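PDB 2V4V: GH59 galactosidase from Clostridium cellulolyticum, which binds plant cell-wall sugar, here xylose, through this family 6 carbohydrate-binding module of a larger enzyme that probably hydrolyses polysaccharide. Local coordinates for residues Ala3-Ala9 with Asn123-Glu129; Tyr38-Val44 with His106-Phe112; Gln54-Ala60 with Trp89-Ala95. All blocks are in the same frame, centred on the assembly; numbering follows the deposited sequence.

The three contacts illustrate how a beta-sandwich module divides its work between two sheets. Interactions 1 and 3 lie in one four-stranded sheet, where strands 121-128 and 52-59 are neighbours; interaction 2 belongs to the facing five-stranded sheet. All three are partly buried: interactions 1 and 3 have a polar outer face, while interaction 2 has the most buried residues and is polar mainly at its corner. Interactions 1 and 2 meet in the core, where Tyr41 packs against Phe125, whereas interactions 2 and 3 do not touch, their nearest atoms being about 7 Å apart. Chemistry follows position: interaction 1 reaches a sodium ion, interaction 2 is largely ladder and apolar packing, and interaction 3 ends under the bound xylose.

Interaction 1. Residues Ala3-Ala9 with Asn123-Glu129; sequences AYSRIEA and NWFTFSE. With NA (sodium ion), chain C.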
loop_
_atom_site.group_PDB
_atom_site.type_symbol
_atom_site.label_atom_id
_atom_site.label_comp_id
_atom_site.label_asym_id
_atom_site.label_seq_id
_atom_site.Cartn_x
_atom_site.Cartn_y
_atom_site.Cartn_z
ATOM N N ALA A 3 5.309 9.919 7.400
ATOM C CA ALA A 3 4.300 9.541 6.380
ATOM C C ALA A 3 4.643 10.079 4.980
ATOM O O ALA A 3 4.197 9.511 3.947
ATOM C CB ALA A 3 2.887 10.024 6.803
ATOM N N TYR A 4 5.436 11.146 4.960
ATOM C CA TYR A 4 5.735 11.901 3.743
ATOM C C TYR A 4 6.999 11.426 3.025
ATOM O O TYR A 4 7.312 11.932 1.950
ATOM C CB TYR A 4 5.742 13.425 4.051
ATOM C CG TYR A 4 4.467 13.749 4.772
ATOM C CD1 TYR A 4 3.246 13.738 4.085
ATOM C CD2 TYR A 4 4.441 13.922 6.155
ATOM C CE1 TYR A 4 2.041 13.952 4.759
ATOM C CE2 TYR A 4 3.227 14.137 6.838
ATOM C CZ TYR A 4 2.027 14.164 6.121
ATOM O OH TYR A 4 0.782 14.377 6.713
ATOM N N SER A 5 7.695 10.457 3.630
ATOM C CA SER A 5 8.839 9.816 3.032
ATOM C C SER A 5 8.376 8.745 2.035
ATOM O O SER A 5 7.222 8.309 2.010
ATOM C CB SER A 5 9.725 9.155 4.121
ATOM O OG SER A 5 9.045 8.117 4.840
ATOM N N ARG A 6 9.315 8.331 1.200
ATOM C CA ARG A 6 9.086 7.178 0.367
ATOM C C ARG A 6 9.290 5.925 1.215
ATOM O O ARG A 6 10.402 5.670 1.731
ATOM C CB ARG A 6 10.062 7.189 -0.797
ATOM C CG ARG A 6 10.032 5.935 -1.624
ATOM C CD ARG A 6 10.890 6.206 -2.784
ATOM N NE ARG A 6 11.271 5.006 -3.498
ATOM C CZ ARG A 6 11.423 4.948 -4.811
ATOM N NH1 ARG A 6 11.200 6.038 -5.565
ATOM N NH2 ARG A 6 11.787 3.792 -5.353
ATOM N N ILE A 7 8.218 5.152 1.372
ATOM C CA ILE A 7 8.283 3.956 2.206
ATOM C C ILE A 7 8.280 2.734 1.274
ATOM O O ILE A 7 7.325 2.514 0.514
ATOM C CB ILE A 7 7.088 3.917 3.175
ATOM C CG1 ILE A 7 7.102 5.162 4.085
ATOM C CG2 ILE A 7 7.043 2.607 3.976
ATOM C CD1 ILE A 7 5.799 5.332 4.909
ATOM N N GLU A 8 9.391 2.000 1.282
ATOM C CA GLU A 8 9.466 0.849 0.395
ATOM C C GLU A 8 8.534 -0.237 0.929
ATOM O O GLU A 8 8.520 -0.518 2.145
ATOM C CB GLU A 8 10.880 0.320 0.354
ATOM C CG GLU A 8 11.805 1.320 -0.326
ATOM C CD GLU A 8 11.523 1.507 -1.840
ATOM O OE1 GLU A 8 10.870 0.668 -2.477
ATOM O OE2 GLU A 8 12.026 2.503 -2.445
ATOM N N ALA A 9 7.789 -0.897 0.038
ATOM C CA ALA A 9 6.751 -1.798 0.515
ATOM C C ALA A 9 7.374 -2.941 1.335
ATOM O O ALA A 9 6.724 -3.471 2.276
ATOM C CB ALA A 9 5.970 -2.379 -0.676
ATOM N N ASN A 123 5.453 -1.649 -5.007
ATOM C CA ASN A 123 6.869 -1.353 -4.930
ATOM C C ASN A 123 7.184 -0.442 -3.727
ATOM O O ASN A 123 7.973 -0.776 -2.837
ATOM C CB ASN A 123 7.299 -0.721 -6.267
ATOM C CG ASN A 123 8.774 -0.358 -6.317
ATOM O OD1 ASN A 123 9.536 -0.563 -5.349
ATOM N ND2 ASN A 123 9.198 0.202 -7.459
ATOM N N TRP A 124 6.492 0.694 -3.654
ATOM C CA TRP A 124 6.671 1.660 -2.565
ATOM C C TRP A 124 5.402 2.517 -2.482
ATOM O O TRP A 124 4.552 2.435 -3.350
ATOM C CB TRP A 124 7.941 2.523 -2.765
ATOM C CG TRP A 124 8.008 3.289 -4.045
ATOM C CD1 TRP A 124 8.653 2.905 -5.189
ATOM C CD2 TRP A 124 7.405 4.557 -4.341
ATOM N NE1 TRP A 124 8.508 3.839 -6.173
ATOM C CE2 TRP A 124 7.757 4.879 -5.672
ATOM C CE3 TRP A 124 6.662 5.484 -3.585
ATOM C CZ2 TRP A 124 7.335 6.062 -6.295
ATOM C CZ3 TRP A 124 6.221 6.652 -4.211
ATOM C CH2 TRP A 124 6.587 6.934 -5.545
ATOM N N PHE A 125 5.260 3.289 -1.403
ATOM C CA PHE A 125 4.139 4.215 -1.354
ATOM C C PHE A 125 4.589 5.420 -0.543
ATOM O O PHE A 125 5.644 5.417 0.122
ATOM C CB PHE A 125 2.929 3.556 -0.682
ATOM C CG PHE A 125 3.222 3.062 0.711
ATOM C CD1 PHE A 125 2.840 3.844 1.790
ATOM C CD2 PHE A 125 3.844 1.836 0.943
ATOM C CE1 PHE A 125 3.083 3.439 3.085
ATOM C CE2 PHE A 125 4.103 1.432 2.240
ATOM C CZ PHE A 125 3.712 2.211 3.294
ATOM N N THR A 126 3.743 6.440 -0.576
ATOM C CA THR A 126 4.004 7.625 0.270
ATOM C C THR A 126 2.700 8.375 0.511
ATOM O O THR A 126 1.705 8.162 -0.225
ATOM C CB THR A 126 5.023 8.610 -0.411
ATOM O OG1 THR A 126 5.455 9.626 0.520
ATOM C CG2 THR A 126 4.412 9.231 -1.690
ATOM N N PHE A 127 2.671 9.234 1.539
ATOM C CA PHE A 127 1.530 10.137 1.695
ATOM C C PHE A 127 1.913 11.564 1.261
ATOM O O PHE A 127 3.093 11.931 1.257
ATOM C CB PHE A 127 1.059 10.194 3.136
ATOM C CG PHE A 127 0.457 8.912 3.610
ATOM C CD1 PHE A 127 -0.933 8.738 3.576
ATOM C CD2 PHE A 127 1.260 7.865 4.095
ATOM C CE1 PHE A 127 -1.515 7.545 4.038
ATOM C CE2 PHE A 127 0.694 6.673 4.586
ATOM C CZ PHE A 127 -0.690 6.495 4.523
ATOM N N SER A 128 0.907 12.363 0.926
ATOM C CA SER A 128 1.151 13.766 0.523
ATOM C C SER A 128 0.377 14.668 1.451
ATOM O O SER A 128 -0.660 14.283 1.974
ATOM C CB SER A 128 0.697 13.994 -0.916
ATOM O OG SER A 128 -0.655 13.522 -1.075
ATOM N N GLU A 129 0.904 15.879 1.653
ATOM C CA GLU A 129 0.230 16.869 2.470
ATOM C C GLU A 129 -0.914 17.501 1.694
ATOM O O GLU A 129 -0.901 17.538 0.443
ATOM C CB GLU A 129 1.211 17.949 2.933
ATOM C CG GLU A 129 2.171 17.485 4.009
ATOM C CD GLU A 129 2.809 18.665 4.739
ATOM O OE1 GLU A 129 3.438 19.509 4.048
ATOM O OE2 GLU A 129 2.674 18.746 5.994
HETATM NA NA NA C . 10.206 -1.544 -3.222
HETATM O O HOH W 1 12.680 -1.612 -3.136
#
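Backbone hydrogen bonds join Ile7 and Phe125 in both directions and make the short strand 7-8 an edge of the antiparallel sheet. Ala9 N to Asn123 O extends the pairing at one end, and Phe127 N to Ala3 O adds a bond from the loop at the other. Between them, Thr126 OG1 donates to Ser5 O at 2.7 Å, from above the carbonyl plane.

Apolar contact faces inward where Ile7 CB sits over a face of the Phe125 ring and its CG2 branch reaches Phe125 CZ at 3.4 Å. At the more exposed C-terminal end, Glu129 CG covers one face of the Tyr4 ring, 4.0 Å from its centroid, and Ala3 CB the opposite face.

Charge gathers on the outer side. The extended Arg6 chain lays its guanidinium flat on Trp124, planes 19° apart, with CZ 3.5 Å from the centroid of the five-membered ring. Arg6 NE and NH2 both hold Glu8 OE2, the NE bond being 2.8 Å. The other oxygen, Glu8 OE1, binds sodium at 2.4 Å, beside Asn123 O and OD1; Glu10, Glu28 and a water also belong to the site. Asn123 ND2 is hydrogen-bonded to Glu25, which keeps OD1 turned toward the metal.

Glu8 thus divides its two oxygens between arginine and metal, and sodium ties the first strand to the last; the two positive neighbours would be expected to keep this carboxylate ionised.

Interaction 2. Residues Tyr38-Val44 with His106-Phe112; sequences YTVYNNV and HDVYLVF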
loop_
_atom_site.group_PDB
_atom_site.type_symbol
_atom_site.label_atom_id
_atom_site.label_comp_id
_atom_site.label_asym_id
_atom_site.label_seq_id
_atom_site.Cartn_x
_atom_site.Cartn_y
_atom_site.Cartn_z
ATOM N N TYR A 38 -2.256 -8.363 3.960
ATOM C CA TYR A 38 -1.904 -6.988 4.324
ATOM C C TYR A 38 -0.438 -6.855 4.708
ATOM O O TYR A 38 0.240 -7.848 4.971
ATOM C CB TYR A 38 -2.813 -6.471 5.448
ATOM C CG TYR A 38 -2.699 -7.236 6.749
ATOM C CD1 TYR A 38 -1.669 -6.986 7.664
ATOM C CD2 TYR A 38 -3.661 -8.185 7.074
ATOM C CE1 TYR A 38 -1.600 -7.698 8.883
ATOM C CE2 TYR A 38 -3.607 -8.886 8.302
ATOM C CZ TYR A 38 -2.582 -8.637 9.185
ATOM O OH TYR A 38 -2.590 -9.378 10.378
ATOM N N THR A 39 0.046 -5.616 4.713
ATOM C CA THR A 39 1.349 -5.332 5.280
ATOM C C THR A 39 1.151 -4.225 6.309
ATOM O O THR A 39 0.176 -3.454 6.225
ATOM C CB THR A 39 2.411 -4.872 4.214
ATOM O OG1 THR A 39 1.876 -3.818 3.409
ATOM C CG2 THR A 39 2.840 -6.033 3.320
ATOM N N VAL A 40 2.114 -4.123 7.224
ATOM C CA VAL A 40 2.022 -3.167 8.345
ATOM C C VAL A 40 3.335 -2.360 8.440
ATOM O O VAL A 40 4.417 -2.952 8.342
ATOM C CB VAL A 40 1.869 -3.896 9.703
ATOM C CG1 VAL A 40 1.524 -2.832 10.809
ATOM C CG2 VAL A 40 0.885 -5.069 9.640
ATOM N N TYR A 41 3.232 -1.046 8.641
ATOM C CA TYR A 41 4.372 -0.178 8.788
ATOM C C TYR A 41 4.236 0.580 10.132
ATOM O O TYR A 41 3.384 1.359 10.259
ATOM C CB TYR A 41 4.451 0.784 7.555
ATOM C CG TYR A 41 4.404 -0.015 6.273
ATOM C CD1 TYR A 41 3.213 -0.439 5.741
ATOM C CD2 TYR A 41 5.553 -0.431 5.672
ATOM C CE1 TYR A 41 3.180 -1.235 4.645
ATOM C CE2 TYR A 41 5.534 -1.186 4.557
ATOM C CZ TYR A 41 4.356 -1.640 4.055
ATOM O OH TYR A 41 4.344 -2.446 2.947
ATOM N N ASN A 42 5.089 0.236 11.108
ATOM C CA ASN A 42 4.901 0.770 12.447
ATOM C C ASN A 42 5.360 2.214 12.573
ATOM O O ASN A 42 6.323 2.655 11.925
ATOM C CB ASN A 42 5.663 -0.057 13.487
ATOM C CG ASN A 42 5.071 -1.448 13.691
ATOM O OD1 ASN A 42 4.052 -1.804 13.116
ATOM N ND2 ASN A 42 5.742 -2.254 14.518
ATOM N N ASN A 43 4.709 2.916 13.502
ATOM C CA ASN A 43 5.203 4.217 13.952
ATOM C C ASN A 43 5.392 5.202 12.815
ATOM O O ASN A 43 6.471 5.825 12.668
ATOM C CB ASN A 43 6.537 4.047 14.673
ATOM C CG ASN A 43 6.440 3.116 15.851
ATOM O OD1 ASN A 43 5.382 3.021 16.481
ATOM N ND2 ASN A 43 7.542 2.393 16.148
ATOM N N VAL A 44 4.367 5.319 11.990
ATOM C CA VAL A 44 4.378 6.319 10.933
ATOM C C VAL A 44 3.835 7.645 11.504
ATOM O O VAL A 44 2.766 7.672 12.126
ATOM C CB VAL A 44 3.513 5.888 9.741
ATOM C CG1 VAL A 44 3.476 6.970 8.705
ATOM C CG2 VAL A 44 4.037 4.566 9.104
ATOM N N HIS A 106 0.948 6.546 14.044
ATOM C CA HIS A 106 0.099 5.374 13.961
ATOM C C HIS A 106 0.800 4.262 13.218
ATOM O O HIS A 106 1.665 4.537 12.392
ATOM C CB HIS A 106 -1.159 5.753 13.194
ATOM C CG HIS A 106 -2.035 6.680 13.978
ATOM N ND1 HIS A 106 -2.047 8.057 13.816
ATOM C CD2 HIS A 106 -2.906 6.406 14.971
ATOM C CE1 HIS A 106 -2.911 8.584 14.678
ATOM N NE2 HIS A 106 -3.436 7.606 15.393
ATOM N N ASP A 107 0.423 3.019 13.522
ATOM C CA ASP A 107 0.912 1.922 12.667
ATOM C C ASP A 107 -0.025 1.859 11.454
ATOM O O ASP A 107 -1.258 1.857 11.602
ATOM C CB ASP A 107 0.898 0.583 13.367
ATOM C CG ASP A 107 1.730 0.573 14.663
ATOM O OD1 ASP A 107 2.718 1.331 14.773
ATOM O OD2 ASP A 107 1.376 -0.233 15.541
ATOM N N VAL A 108 0.567 1.787 10.253
ATOM C CA VAL A 108 -0.250 1.866 9.065
ATOM C C VAL A 108 -0.412 0.449 8.502
ATOM O O VAL A 108 0.602 -0.194 8.183
ATOM C CB VAL A 108 0.375 2.801 8.004
ATOM C CG1 VAL A 108 -0.309 2.619 6.678
ATOM C CG2 VAL A 108 0.255 4.271 8.438
ATOM N N TYR A 109 -1.678 0.012 8.352
ATOM C CA TYR A 109 -1.980 -1.277 7.711
ATOM C C TYR A 109 -2.464 -1.007 6.323
ATOM O O TYR A 109 -3.467 -0.304 6.153
ATOM C CB TYR A 109 -3.087 -2.022 8.476
ATOM C CG TYR A 109 -2.585 -2.565 9.790
ATOM C CD1 TYR A 109 -2.444 -3.950 10.003
ATOM C CD2 TYR A 109 -2.249 -1.692 10.850
ATOM C CE1 TYR A 109 -1.984 -4.459 11.232
ATOM C CE2 TYR A 109 -1.784 -2.184 12.064
ATOM C CZ TYR A 109 -1.646 -3.565 12.252
ATOM O OH TYR A 109 -1.187 -4.019 13.484
ATOM N N LEU A 110 -1.757 -1.575 5.333
ATOM C CA LEU A 110 -2.257 -1.569 3.969
ATOM C C LEU A 110 -2.918 -2.934 3.731
ATOM O O LEU A 110 -2.246 -3.959 3.704
ATOM C CB LEU A 110 -1.137 -1.293 2.971
ATOM C CG LEU A 110 -0.326 -0.007 3.199
ATOM C CD1 LEU A 110 0.659 0.112 2.060
ATOM C CD2 LEU A 110 -1.277 1.227 3.251
ATOM N N VAL A 111 -4.254 -2.925 3.615
ATOM C CA VAL A 111 -5.062 -4.130 3.579
ATOM C C VAL A 111 -5.591 -4.279 2.156
ATOM O O VAL A 111 -6.196 -3.362 1.595
ATOM C CB VAL A 111 -6.226 -4.094 4.597
ATOM C CG1 VAL A 111 -7.010 -5.420 4.551
ATOM C CG2 VAL A 111 -5.680 -3.838 6.023
ATOM N N PHE A 112 -5.276 -5.412 1.524
ATOM C CA PHE A 112 -5.479 -5.528 0.081
ATOM C C PHE A 112 -6.785 -6.244 -0.175
ATOM O O PHE A 112 -6.989 -7.365 0.298
ATOM C CB PHE A 112 -4.292 -6.295 -0.530
ATOM C CG PHE A 112 -2.943 -5.724 -0.109
ATOM C CD1 PHE A 112 -2.693 -4.344 -0.279
ATOM C CD2 PHE A 112 -1.974 -6.524 0.462
ATOM C CE1 PHE A 112 -1.459 -3.783 0.129
ATOM C CE2 PHE A 112 -0.727 -6.010 0.851
ATOM C CZ PHE A 112 -0.464 -4.627 0.683
#
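Val40 and Tyr109 meet closely across a non-hydrogen-bonded pair. Their side chains run side by side: CG1 lies over a face of the tyrosine ring, 3.6 Å from its centroid, while CG2 comes within 3.3 Å of Tyr109 CE1. With Val40 CG1 anti to the backbone N (chi1 -170°), both methyls come to the same face, CG1 nearer its centre and CG2 toward the CD1-CE1 rim. Tyr38 flanks Tyr109 more loosely: the two ring planes are inclined at 51°, with Tyr38 CD1 3.9 Å from Tyr109 CD1.

The other side of the sheet faces the core. There the Tyr41 and Leu110 side chains cross at about a right angle, Tyr41 CE1 touching Leu110 CD1, and Val44 CG2 meets Val108 CG2 at 3.9 Å. Tyr41 is fixed at its hydroxyl, which accepts from Thr39 OG1 and is hydrogen-bonded to Ala9 O; its ring meets that of Phe125 edge-to-face.

By contrast, the corner at Asn43, next to Asn42, is polar and more open to solvent. Asp107 OD1 receives Asn43 N at 2.8 Å through its anti lone pair, holding the turning backbone. Reciprocal bonds link Thr39 with Leu110, Tyr41 with Val108 and, beyond the corner, Val44 with His106. The register slips by one residue between the last two pairs, giving a beta bulge in one of the two facing antiparallel sheets of a CBM6 beta-sandwich.

Interaction 3. Residues Gln54-Ala60 with Trp89-Ala95; sequences QARVASA and WQTYTDA. With XYP (beta-D-xylopyranose), chain B.
Trp89 lies between protein and sugar: Ala60 CB covers one face of the indole, 3.5 Å from the centroid of its five-membered ring, and C4 of the xylose lies over the opposite face, 3.8 Å from Trp89 CD2. This aromatic platform, characteristic of sugar-binding sites, is set at the end of an antiparallel pair in the beta-sandwich; Glu21, Asn121 and Phe32 hydrogen-bond the xylose. Tyr92 presents a face too, with Ala58 CB almost directly above the ring centre, 8° off its normal. The backbone at Arg56 and Val57 lies in plane at the edge of the same tyrosine, and its hydroxyl donates to Gln90 OE1.

The Arg56 guanidinium has Tyr92 O and the backbone of Thr93 over one face, and Asp94 at its edge. A bend at chi2 (70°) turns the arginine chain over its neighbour strand, where NE comes within 3.5 Å of Tyr92 CB. NH2 forms a salt bridge with Glu25 and NH1 one with Asp94, so the cation is shared between two acids.

Beneath these groups the ladder is regular, with reciprocal backbone bonds for Ala55 with Ala95 and for Val57 with Thr93. On the inward side Val57 CG2 packs on Ala95 CB at 3.7 Å. Asp94 serves two donors with separate oxygens: OD2 takes a weak bond from Gln54 NE2, while OD1 is met by Arg56 NH1 at 2.9 Å, from above the carboxylate plane.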
loop_
_atom_site.group_PDB
_atom_site.type_symbol
_atom_site.label_atom_id
_atom_site.label_comp_id
_atom_site.label_asym_id
_atom_site.label_seq_id
_atom_site.Cartn_x
_atom_site.Cartn_y
_atom_site.Cartn_z
ATOM N N GLN A 54 -0.059 7.876 -2.461
ATOM C CA GLN A 54 0.435 7.489 -3.775
ATOM C C GLN A 54 1.128 6.157 -3.617
ATOM O O GLN A 54 2.002 6.003 -2.745
ATOM C CB GLN A 54 1.400 8.573 -4.284
ATOM C CG GLN A 54 2.053 8.322 -5.641
ATOM C CD GLN A 54 3.201 9.299 -5.914
ATOM O OE1 GLN A 54 3.701 9.977 -4.997
ATOM N NE2 GLN A 54 3.657 9.338 -7.166
ATOM N N ALA A 55 0.732 5.192 -4.448
ATOM C CA ALA A 55 1.374 3.871 -4.411
ATOM C C ALA A 55 1.898 3.484 -5.792
ATOM O O ALA A 55 1.226 3.714 -6.809
ATOM C CB ALA A 55 0.374 2.826 -3.946
ATOM N N ARG A 56 3.109 2.899 -5.799
ATOM C CA ARG A 56 3.727 2.458 -7.061
ATOM C C ARG A 56 3.401 0.971 -7.260
ATOM O O ARG A 56 3.876 0.150 -6.496
ATOM C CB ARG A 56 5.245 2.686 -6.979
ATOM C CG ARG A 56 5.990 2.443 -8.257
ATOM C CD ARG A 56 5.640 3.541 -9.279
ATOM N NE ARG A 56 6.346 3.261 -10.528
ATOM C CZ ARG A 56 6.155 3.929 -11.668
ATOM N NH1 ARG A 56 5.285 4.952 -11.713
ATOM N NH2 ARG A 56 6.830 3.558 -12.758
ATOM N N VAL A 57 2.529 0.681 -8.219
ATOM C CA VAL A 57 1.887 -0.636 -8.307
ATOM C C VAL A 57 1.890 -1.216 -9.715
ATOM O O VAL A 57 1.933 -0.467 -10.707
ATOM C CB VAL A 57 0.416 -0.563 -7.880
ATOM C CG1 VAL A 57 0.295 -0.453 -6.337
ATOM C CG2 VAL A 57 -0.271 0.613 -8.584
ATOM N N ALA A 58 1.867 -2.543 -9.795
ATOM C CA ALA A 58 1.801 -3.248 -11.085
ATOM C C ALA A 58 0.722 -4.337 -10.972
ATOM O O ALA A 58 0.470 -4.855 -9.864
ATOM C CB ALA A 58 3.131 -3.926 -11.407
ATOM N N SER A 59 0.076 -4.687 -12.093
ATOM C CA SER A 59 -0.841 -5.818 -12.004
ATOM C C SER A 59 -1.112 -6.413 -13.369
ATOM O O SER A 59 -1.464 -5.650 -14.317
ATOM C CB SER A 59 -2.210 -5.371 -11.445
ATOM O OG SER A 59 -3.151 -6.422 -11.557
ATOM N N ALA A 60 -1.026 -7.742 -13.476
ATOM C CA ALA A 60 -1.411 -8.418 -14.714
ATOM C C ALA A 60 -2.877 -8.801 -14.739
ATOM O O ALA A 60 -3.357 -9.474 -15.679
ATOM C CB ALA A 60 -0.574 -9.664 -14.948
ATOM N N TRP A 89 2.914 -7.995 -14.459
ATOM C CA TRP A 89 3.264 -7.943 -13.039
ATOM C C TRP A 89 4.436 -7.037 -12.705
ATOM O O TRP A 89 4.645 -6.726 -11.526
ATOM C CB TRP A 89 3.612 -9.344 -12.502
ATOM C CG TRP A 89 2.399 -10.240 -12.408
ATOM C CD1 TRP A 89 2.189 -11.431 -13.064
ATOM C CD2 TRP A 89 1.213 -10.002 -11.623
ATOM N NE1 TRP A 89 0.943 -11.947 -12.743
ATOM C CE2 TRP A 89 0.321 -11.090 -11.862
ATOM C CE3 TRP A 89 0.801 -8.968 -10.769
ATOM C CZ2 TRP A 89 -0.940 -11.179 -11.242
ATOM C CZ3 TRP A 89 -0.457 -9.078 -10.122
ATOM C CH2 TRP A 89 -1.318 -10.158 -10.393
ATOM N N GLN A 90 5.212 -6.663 -13.721
ATOM C CA GLN A 90 6.404 -5.830 -13.489
ATOM C C GLN A 90 6.451 -4.546 -14.340
ATOM O O GLN A 90 7.524 -3.991 -14.554
ATOM C CB GLN A 90 7.688 -6.676 -13.652
ATOM C CG GLN A 90 7.811 -7.829 -12.644
ATOM C CD GLN A 90 8.020 -7.328 -11.197
ATOM O OE1 GLN A 90 8.438 -6.174 -10.972
ATOM N NE2 GLN A 90 7.748 -8.196 -10.227
ATOM N N THR A 91 5.265 -4.060 -14.760
ATOM C CA THR A 91 5.136 -2.740 -15.367
ATOM C C THR A 91 4.301 -1.899 -14.407
ATOM O O THR A 91 3.138 -2.235 -14.163
ATOM C CB THR A 91 4.402 -2.864 -16.689
ATOM O OG1 THR A 91 5.213 -3.627 -17.607
ATOM C CG2 THR A 91 4.057 -1.475 -17.258
ATOM N N TYR A 92 4.954 -0.894 -13.813
ATOM C CA TYR A 92 4.364 -0.127 -12.695
ATOM C C TYR A 92 3.754 1.184 -13.153
ATOM O O TYR A 92 4.135 1.753 -14.178
ATOM C CB TYR A 92 5.367 0.105 -11.558
ATOM C CG TYR A 92 5.809 -1.188 -10.913
ATOM C CD1 TYR A 92 5.333 -1.562 -9.662
ATOM C CD2 TYR A 92 6.669 -2.085 -11.604
ATOM C CE1 TYR A 92 5.710 -2.749 -9.065
ATOM C CE2 TYR A 92 7.066 -3.300 -11.019
ATOM C CZ TYR A 92 6.551 -3.644 -9.751
ATOM O OH TYR A 92 6.891 -4.837 -9.113
ATOM N N THR A 93 2.825 1.649 -12.332
ATOM C CA THR A 93 2.217 2.962 -12.493
ATOM C C THR A 93 1.910 3.540 -11.102
ATOM O O THR A 93 2.220 2.895 -10.094
ATOM C CB THR A 93 0.962 2.864 -13.332
ATOM O OG1 THR A 93 0.587 4.178 -13.796
ATOM C CG2 THR A 93 -0.167 2.165 -12.566
ATOM N N ASP A 94 1.380 4.767 -11.053
ATOM C CA ASP A 94 1.030 5.405 -9.786
ATOM C C ASP A 94 -0.478 5.300 -9.552
ATOM O O ASP A 94 -1.305 5.762 -10.363
ATOM C CB ASP A 94 1.410 6.886 -9.795
ATOM C CG ASP A 94 2.923 7.144 -9.831
ATOM O OD1 ASP A 94 3.763 6.252 -9.568
ATOM O OD2 ASP A 94 3.272 8.325 -10.069
ATOM N N ALA A 95 -0.842 4.697 -8.429
ATOM C CA ALA A 95 -2.246 4.676 -7.997
ATOM C C ALA A 95 -2.349 5.737 -6.919
ATOM O O ALA A 95 -1.391 5.920 -6.117
ATOM C CB ALA A 95 -2.628 3.280 -7.464
HETATM O O1 XYP B . 3.718 -15.441 -10.453
HETATM C C1 XYP B . 3.426 -14.484 -9.447
HETATM C C2 XYP B . 4.275 -13.264 -9.773
HETATM C C3 XYP B . 3.997 -12.159 -8.769
HETATM C C4 XYP B . 2.494 -11.936 -8.627
HETATM C C5 XYP B . 1.767 -13.271 -8.412
HETATM O O2 XYP B . 5.666 -13.539 -9.664
HETATM O O3 XYP B . 4.640 -10.955 -9.157
HETATM O O4 XYP B . 2.201 -11.100 -7.531
HETATM O O5 XYP B . 2.087 -14.158 -9.461
#